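Long-range contacts in Exo-beta-1,4-mannosidase (Rhizomucor miehei, PDB 4LYP), which probably hydrolyses terminal beta-1,4-linked mannose units from the non-reducing ends of mannan-derived oligosaccharides, as a family 5 glycoside hydrolase with a TIM barrel: residues Ala341-Arg346 with Thr361-Glu366; Trp293-Gly298 with Gly419-Tyr424. All blocks are in the same frame, centred on the assembly; numbering follows the deposited sequence. Where two conformers were deposited one is given.

Contact 1 of 2, residues Ala341-Arg346 with Thr361-Glu366; sequences ARDAWR and TSHKDE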
loop_
_atom_site.group_PDB
_atom_site.type_symbol
_atom_site.label_atom_id
_atom_site.label_comp_id
_atom_site.label_asym_id
_atom_site.label_seq_id
_atom_site.Cartn_x
_atom_site.Cartn_y
_atom_site.Cartn_z
ATOM N N ALA A 341 -2.614 -13.695 -9.239
ATOM C CA ALA A 341 -3.890 -14.393 -9.101
ATOM C C ALA A 341 -3.668 -15.867 -8.743
ATOM O O ALA A 341 -2.568 -16.428 -8.834
ATOM C CB ALA A 341 -4.628 -14.310 -10.427
ATOM N N ARG A 342 -4.785 -16.494 -8.369
ATOM C CA ARG A 342 -4.830 -17.962 -8.154
ATOM C C ARG A 342 -4.784 -18.644 -9.497
ATOM O O ARG A 342 -4.752 -18.021 -10.560
ATOM C CB ARG A 342 -6.057 -18.319 -7.344
ATOM C CG ARG A 342 -6.277 -17.425 -6.087
ATOM C CD ARG A 342 -7.374 -17.898 -5.161
ATOM N NE ARG A 342 -6.954 -18.961 -4.225
ATOM C CZ ARG A 342 -6.374 -18.713 -3.065
ATOM N NH1 ARG A 342 -6.138 -19.769 -2.238
ATOM N NH2 ARG A 342 -5.992 -17.487 -2.687
ATOM N N ASP A 343 -4.750 -20.001 -9.447
ATOM C CA ASP A 343 -4.513 -20.816 -10.653
ATOM C C ASP A 343 -5.718 -20.953 -11.602
ATOM O O ASP A 343 -6.247 -22.053 -11.844
ATOM C CB ASP A 343 -4.069 -22.233 -10.247
ATOM C CG ASP A 343 -2.646 -22.345 -9.718
ATOM O OD1 ASP A 343 -1.785 -21.427 -9.977
ATOM O OD2 ASP A 343 -2.331 -23.400 -9.137
ATOM N N ALA A 344 -6.162 -19.822 -12.175
ATOM C CA ALA A 344 -7.292 -19.760 -13.093
ATOM C C ALA A 344 -7.128 -20.738 -14.238
ATOM O O ALA A 344 -8.124 -21.307 -14.746
ATOM C CB ALA A 344 -7.464 -18.345 -13.646
ATOM N N TRP A 345 -5.882 -20.971 -14.668
ATOM C CA TRP A 345 -5.553 -21.842 -15.769
ATOM C C TRP A 345 -5.972 -23.280 -15.569
ATOM O O TRP A 345 -6.024 -24.038 -16.544
ATOM C CB TRP A 345 -4.035 -21.727 -16.084
ATOM C CG TRP A 345 -3.190 -22.114 -14.871
ATOM C CD1 TRP A 345 -2.698 -21.271 -13.900
ATOM C CD2 TRP A 345 -2.789 -23.444 -14.486
ATOM N NE1 TRP A 345 -2.017 -21.963 -12.945
ATOM C CE2 TRP A 345 -2.057 -23.309 -13.253
ATOM C CE3 TRP A 345 -2.950 -24.749 -15.055
ATOM C CZ2 TRP A 345 -1.487 -24.396 -12.542
ATOM C CZ3 TRP A 345 -2.358 -25.835 -14.365
ATOM C CH2 TRP A 345 -1.655 -25.667 -13.132
ATOM N N ARG A 346 -6.229 -23.716 -14.344
ATOM C CA ARG A 346 -6.699 -25.067 -14.129
ATOM C C ARG A 346 -8.144 -25.288 -14.628
ATOM O O ARG A 346 -8.555 -26.428 -14.847
ATOM C CB ARG A 346 -6.609 -25.404 -12.646
ATOM C CG ARG A 346 -5.224 -25.464 -12.082
ATOM C CD ARG A 346 -5.175 -25.654 -10.602
ATOM N NE ARG A 346 -3.820 -25.753 -10.069
ATOM C CZ ARG A 346 -3.044 -26.813 -10.167
ATOM N NH1 ARG A 346 -1.843 -26.750 -9.670
ATOM N NH2 ARG A 346 -3.520 -27.953 -10.737
ATOM N N THR A 361 -2.736 -22.010 -5.624
ATOM C CA THR A 361 -1.918 -20.862 -5.933
ATOM C C THR A 361 -0.534 -21.315 -6.366
ATOM O O THR A 361 0.474 -20.723 -5.996
ATOM C CB THR A 361 -1.857 -19.888 -4.748
ATOM O OG1 THR A 361 -1.345 -20.560 -3.583
ATOM C CG2 THR A 361 -3.206 -19.299 -4.407
ATOM N N SER A 362 -0.443 -22.368 -7.205
ATOM C CA SER A 362 0.915 -22.817 -7.551
ATOM C C SER A 362 1.708 -21.808 -8.372
ATOM O O SER A 362 2.888 -21.651 -8.133
ATOM C CB SER A 362 0.877 -24.159 -8.235
ATOM O OG SER A 362 0.222 -24.117 -9.510
ATOM N N HIS A 363 1.064 -21.090 -9.310
ATOM C CA HIS A 363 1.834 -20.080 -10.044
ATOM C C HIS A 363 2.264 -18.963 -9.137
ATOM O O HIS A 363 3.420 -18.547 -9.132
ATOM C CB HIS A 363 1.009 -19.517 -11.202
ATOM C CG HIS A 363 0.961 -20.387 -12.399
ATOM N ND1 HIS A 363 0.565 -19.946 -13.641
ATOM C CD2 HIS A 363 1.326 -21.723 -12.574
ATOM C CE1 HIS A 363 0.669 -20.930 -14.512
ATOM N NE2 HIS A 363 1.076 -22.020 -13.889
ATOM N N LYS A 364 1.281 -18.422 -8.361
ATOM C CA LYS A 364 1.568 -17.349 -7.418
ATOM C C LYS A 364 2.694 -17.703 -6.463
ATOM O O LYS A 364 3.564 -16.889 -6.140
ATOM C CB LYS A 364 0.289 -17.057 -6.639
ATOM C CG LYS A 364 0.408 -16.004 -5.544
ATOM C CD LYS A 364 -0.906 -15.971 -4.749
ATOM C CE LYS A 364 -1.047 -14.725 -3.911
ATOM N NZ LYS A 364 -2.411 -14.684 -3.256
ATOM N N ASP A 365 2.670 -18.938 -5.924
ATOM C CA ASP A 365 3.690 -19.337 -4.922
ATOM C C ASP A 365 5.038 -19.321 -5.566
ATOM O O ASP A 365 6.003 -18.847 -4.919
ATOM C CB ASP A 365 3.361 -20.721 -4.419
ATOM C CG ASP A 365 2.151 -20.746 -3.480
ATOM O OD1 ASP A 365 1.526 -19.726 -3.268
ATOM O OD2 ASP A 365 1.911 -21.855 -2.986
ATOM N N GLU A 366 5.203 -19.823 -6.784
ATOM C CA GLU A 366 6.485 -19.819 -7.431
ATOM C C GLU A 366 6.932 -18.359 -7.760
ATOM O O GLU A 366 8.085 -17.996 -7.560
ATOM C CB GLU A 366 6.441 -20.625 -8.724
ATOM C CG GLU A 366 7.693 -20.516 -9.533
ATOM C CD GLU A 366 7.660 -21.303 -10.847
ATOM O OE1 GLU A 366 7.074 -22.431 -10.841
ATOM O OE2 GLU A 366 8.279 -20.846 -11.829
HETATM O O HOH W 1 -1.504 -19.023 -8.608
#
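T361 meets R342 where the long loop after strand 333-338 of the TIM barrel folds back on the start of helix 362-380. T361 CG2 sits over the middle of the guanidinium face, 3.5 Å from R342 CZ, while the edges of that group reach T359 O and D427. At S362 the helix opens onto D343, whose carboxylate receives the amides of the first turn. S362 N bonds to D343 OD2 from above the carboxylate plane. R346 NE adds a salt bridge to D343 OD2 on the anti side of the carboxylate, tilted from its plane, so two firm donors grip one oxygen; S362 OG is a third in one of its two conformers, and less certain. The backbone of H363 takes the other oxygen: H363 N to D343 OD1 is 2.9 Å and almost straight at 176°, along the syn lone pair. The H363 imidazole lies in an offset stack on the five-membered ring of W345, centroids 3.8 Å apart and planes at 21°, with ND1 bonded to Y300. R346 packs on the opposite face of that indole, so W345 is layered between the two. K364 stretches away to the carbonyl of Y421, but its backbone N donates to a water that lies 2.8 Å from both A341 O and D343 OD1.

Contact 2 of 2, residues Trp293-Gly298 with Gly419-Tyr424; sequences WVENWG and GWYSVY. With GAI (guanidine), chain C.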
loop_
_atom_site.group_PDB
_atom_site.type_symbol
_atom_site.label_atom_id
_atom_site.label_comp_id
_atom_site.label_asym_id
_atom_site.label_seq_id
_atom_site.Cartn_x
_atom_site.Cartn_y
_atom_site.Cartn_z
ATOM N N TRP A 293 2.890 -5.288 -11.260
ATOM C CA TRP A 293 1.566 -5.889 -11.524
ATOM C C TRP A 293 1.458 -6.536 -12.862
ATOM O O TRP A 293 0.929 -5.968 -13.812
ATOM C CB TRP A 293 0.481 -4.839 -11.290
ATOM C CG TRP A 293 0.326 -4.497 -9.838
ATOM C CD1 TRP A 293 0.591 -3.344 -9.176
ATOM C CD2 TRP A 293 -0.135 -5.451 -8.862
ATOM N NE1 TRP A 293 0.354 -3.509 -7.793
ATOM C CE2 TRP A 293 -0.095 -4.802 -7.628
ATOM C CE3 TRP A 293 -0.568 -6.794 -8.934
ATOM C CZ2 TRP A 293 -0.539 -5.438 -6.465
ATOM C CZ3 TRP A 293 -0.968 -7.434 -7.797
ATOM C CH2 TRP A 293 -0.913 -6.763 -6.562
ATOM N N VAL A 294 1.965 -7.785 -12.964
ATOM C CA VAL A 294 2.072 -8.406 -14.271
ATOM C C VAL A 294 0.707 -8.641 -14.951
ATOM O O VAL A 294 0.595 -8.472 -16.177
ATOM C CB VAL A 294 2.945 -9.670 -14.248
ATOM C CG1 VAL A 294 4.415 -9.290 -14.139
ATOM C CG2 VAL A 294 2.481 -10.711 -13.213
ATOM N N GLU A 295 -0.334 -9.059 -14.228
ATOM C CA GLU A 295 -1.609 -9.291 -14.914
ATOM C C GLU A 295 -2.209 -7.943 -15.342
ATOM O O GLU A 295 -2.642 -7.793 -16.487
ATOM C CB GLU A 295 -2.576 -10.054 -14.000
ATOM C CG GLU A 295 -3.931 -10.292 -14.639
ATOM C CD GLU A 295 -4.906 -11.108 -13.839
ATOM O OE1 GLU A 295 -4.516 -11.665 -12.778
ATOM O OE2 GLU A 295 -6.051 -11.183 -14.251
ATOM N N ASN A 296 -2.192 -6.932 -14.454
ATOM C CA ASN A 296 -2.815 -5.670 -14.775
ATOM C C ASN A 296 -2.174 -5.048 -15.984
ATOM O O ASN A 296 -2.848 -4.368 -16.767
ATOM C CB ASN A 296 -2.608 -4.676 -13.609
ATOM C CG ASN A 296 -3.122 -5.198 -12.263
ATOM O OD1 ASN A 296 -2.772 -6.304 -11.876
ATOM N ND2 ASN A 296 -3.881 -4.397 -11.571
ATOM N N TRP A 297 -0.858 -5.279 -16.193
ATOM C CA TRP A 297 -0.111 -4.669 -17.273
ATOM C C TRP A 297 -0.075 -5.517 -18.505
ATOM O O TRP A 297 0.577 -5.119 -19.490
ATOM C CB TRP A 297 1.309 -4.335 -16.801
ATOM C CG TRP A 297 1.357 -3.418 -15.638
ATOM C CD1 TRP A 297 0.320 -2.736 -15.068
ATOM C CD2 TRP A 297 2.530 -3.195 -14.790
ATOM N NE1 TRP A 297 0.812 -2.061 -13.910
ATOM C CE2 TRP A 297 2.124 -2.315 -13.739
ATOM C CE3 TRP A 297 3.866 -3.639 -14.838
ATOM C CZ2 TRP A 297 3.033 -1.907 -12.719
ATOM C CZ3 TRP A 297 4.768 -3.186 -13.916
ATOM C CH2 TRP A 297 4.349 -2.304 -12.877
ATOM N N GLY A 298 -0.795 -6.656 -18.519
ATOM C CA GLY A 298 -0.856 -7.452 -19.765
ATOM C C GLY A 298 0.324 -8.366 -20.005
ATOM O O GLY A 298 0.431 -8.952 -21.060
ATOM N N GLY A 419 -11.103 -11.562 -3.665
ATOM C CA GLY A 419 -10.287 -12.752 -3.750
ATOM C C GLY A 419 -9.332 -12.808 -4.901
ATOM O O GLY A 419 -8.648 -13.828 -5.078
ATOM N N TRP A 420 -9.181 -11.737 -5.692
ATOM C CA TRP A 420 -8.224 -11.756 -6.792
ATOM C C TRP A 420 -6.787 -12.051 -6.316
ATOM O O TRP A 420 -6.161 -13.010 -6.806
ATOM C CB TRP A 420 -8.299 -10.434 -7.550
ATOM C CG TRP A 420 -7.534 -10.325 -8.826
ATOM C CD1 TRP A 420 -6.938 -11.361 -9.566
ATOM C CD2 TRP A 420 -7.279 -9.125 -9.556
ATOM N NE1 TRP A 420 -6.359 -10.845 -10.705
ATOM C CE2 TRP A 420 -6.550 -9.486 -10.721
ATOM C CE3 TRP A 420 -7.574 -7.769 -9.350
ATOM C CZ2 TRP A 420 -6.148 -8.543 -11.689
ATOM C CZ3 TRP A 420 -7.149 -6.837 -10.307
ATOM C CH2 TRP A 420 -6.461 -7.206 -11.431
ATOM N N TYR A 421 -6.300 -11.236 -5.392
ATOM C CA TYR A 421 -4.883 -11.274 -5.027
ATOM C C TYR A 421 -4.698 -11.625 -3.542
ATOM O O TYR A 421 -3.550 -11.880 -3.128
ATOM C CB TYR A 421 -4.253 -9.889 -5.300
ATOM C CG TYR A 421 -4.073 -9.572 -6.780
ATOM C CD1 TYR A 421 -3.545 -10.529 -7.620
ATOM C CD2 TYR A 421 -4.372 -8.326 -7.278
ATOM C CE1 TYR A 421 -3.258 -10.213 -8.968
ATOM C CE2 TYR A 421 -4.071 -7.991 -8.581
ATOM C CZ TYR A 421 -3.489 -8.940 -9.404
ATOM O OH TYR A 421 -3.096 -8.666 -10.726
ATOM N N SER A 422 -5.766 -11.673 -2.729
ATOM C CA SER A 422 -5.605 -11.922 -1.264
ATOM C C SER A 422 -4.795 -13.133 -1.020
ATOM O O SER A 422 -4.969 -14.204 -1.606
ATOM C CB SER A 422 -6.976 -12.135 -0.668
ATOM O OG SER A 422 -7.711 -10.925 -0.502
ATOM N N VAL A 423 -3.954 -13.007 0.021
ATOM C CA VAL A 423 -3.301 -14.167 0.658
ATOM C C VAL A 423 -4.093 -14.466 1.902
ATOM O O VAL A 423 -4.134 -13.681 2.849
ATOM C CB VAL A 423 -1.848 -13.813 1.055
ATOM C CG1 VAL A 423 -1.207 -14.989 1.819
ATOM C CG2 VAL A 423 -0.970 -13.507 -0.167
ATOM N N TYR A 424 -4.738 -15.664 1.938
ATOM C CA TYR A 424 -5.523 -16.044 3.107
ATOM C C TYR A 424 -4.634 -16.668 4.167
ATOM O O TYR A 424 -3.538 -17.182 3.884
ATOM C CB TYR A 424 -6.643 -17.003 2.705
ATOM C CG TYR A 424 -7.573 -16.397 1.692
ATOM C CD1 TYR A 424 -8.297 -15.234 1.975
ATOM C CD2 TYR A 424 -7.747 -16.984 0.457
ATOM C CE1 TYR A 424 -9.191 -14.681 1.074
ATOM C CE2 TYR A 424 -8.622 -16.457 -0.479
ATOM C CZ TYR A 424 -9.389 -15.304 -0.144
ATOM O OH TYR A 424 -10.328 -14.788 -1.028
HETATM C C GAI C . -3.318 -0.732 -9.811
HETATM N N1 GAI C . -2.245 -0.931 -9.046
HETATM N N2 GAI C . -3.345 0.449 -10.451
HETATM N N3 GAI C . -4.302 -1.556 -9.884
HETATM O O HOH W 2 -0.602 -9.867 -11.312
#
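Two side-chain hydrogen bonds join W420 and Y421 to the loop that follows strand 288-292, on the rim of the barrel where a guanidine pocket lies. Y421 OH donates to N296 OD1 at 2.6 Å, a short bond tilted only 15° from the carbonyl plane; amide and phenol ring are nearly coplanar, meeting at the ring's edge. W420 NE1 points in the plane of its indole to E295 OE1, 2.9 Å away, and reaches that oxygen from well above the carboxylate plane. E295 gets there on a fully extended chain, CG anti to the backbone N (chi1 178°), and its OE2 carries a salt bridge to K354.

A water bridges E295 N and Y421 OH, accepting from the first and donating to the second at 2.8 Å. It also lies at the edge of the W293 ring.

The aromatic contacts are tight. W293 CZ3 rests over one face of the Y421 ring, 3.2 Å from Y421 CE2, with the two planes inclined at 36°. W420 CD2 covers the opposite face of Y421, so the phenol is packed between two indoles.

W293 and N296 supply two of the five residues of this guanidine pocket. W293 NE1 bonds to E337. N296 ND2 comes within 3.3 Å of guanidine N3 and hydrogen-bonds a Tris molecule, probably from the crystallisation liquor; the guanidine itself is hydrogen-bonded by E238. With OD1 committed to Y421, the flip of the N296 amide is set by that bond, consistent with ND2 being turned toward the pocket.

The two contacts lie about 10 Å apart, centre to centre, and share a seam. K364 from contact 1 extends into contact 2, where K364 NZ probably bonds Y421 O at 3.0 Å, while A341 packs against the other contact twice: A341 CB is 3.5 Å from E295 OE1, and A341 N is 3.6 Å from Y421 CE1. Contact 2 borders the pocket directly, through W293 and N296. Contact 1 stands behind it, the A341 side chain being about 13 Å from a bound guanidine. The start of helix 362-380 and the loop before it thus back Y421 and E295, the second shell behind W293 and N296.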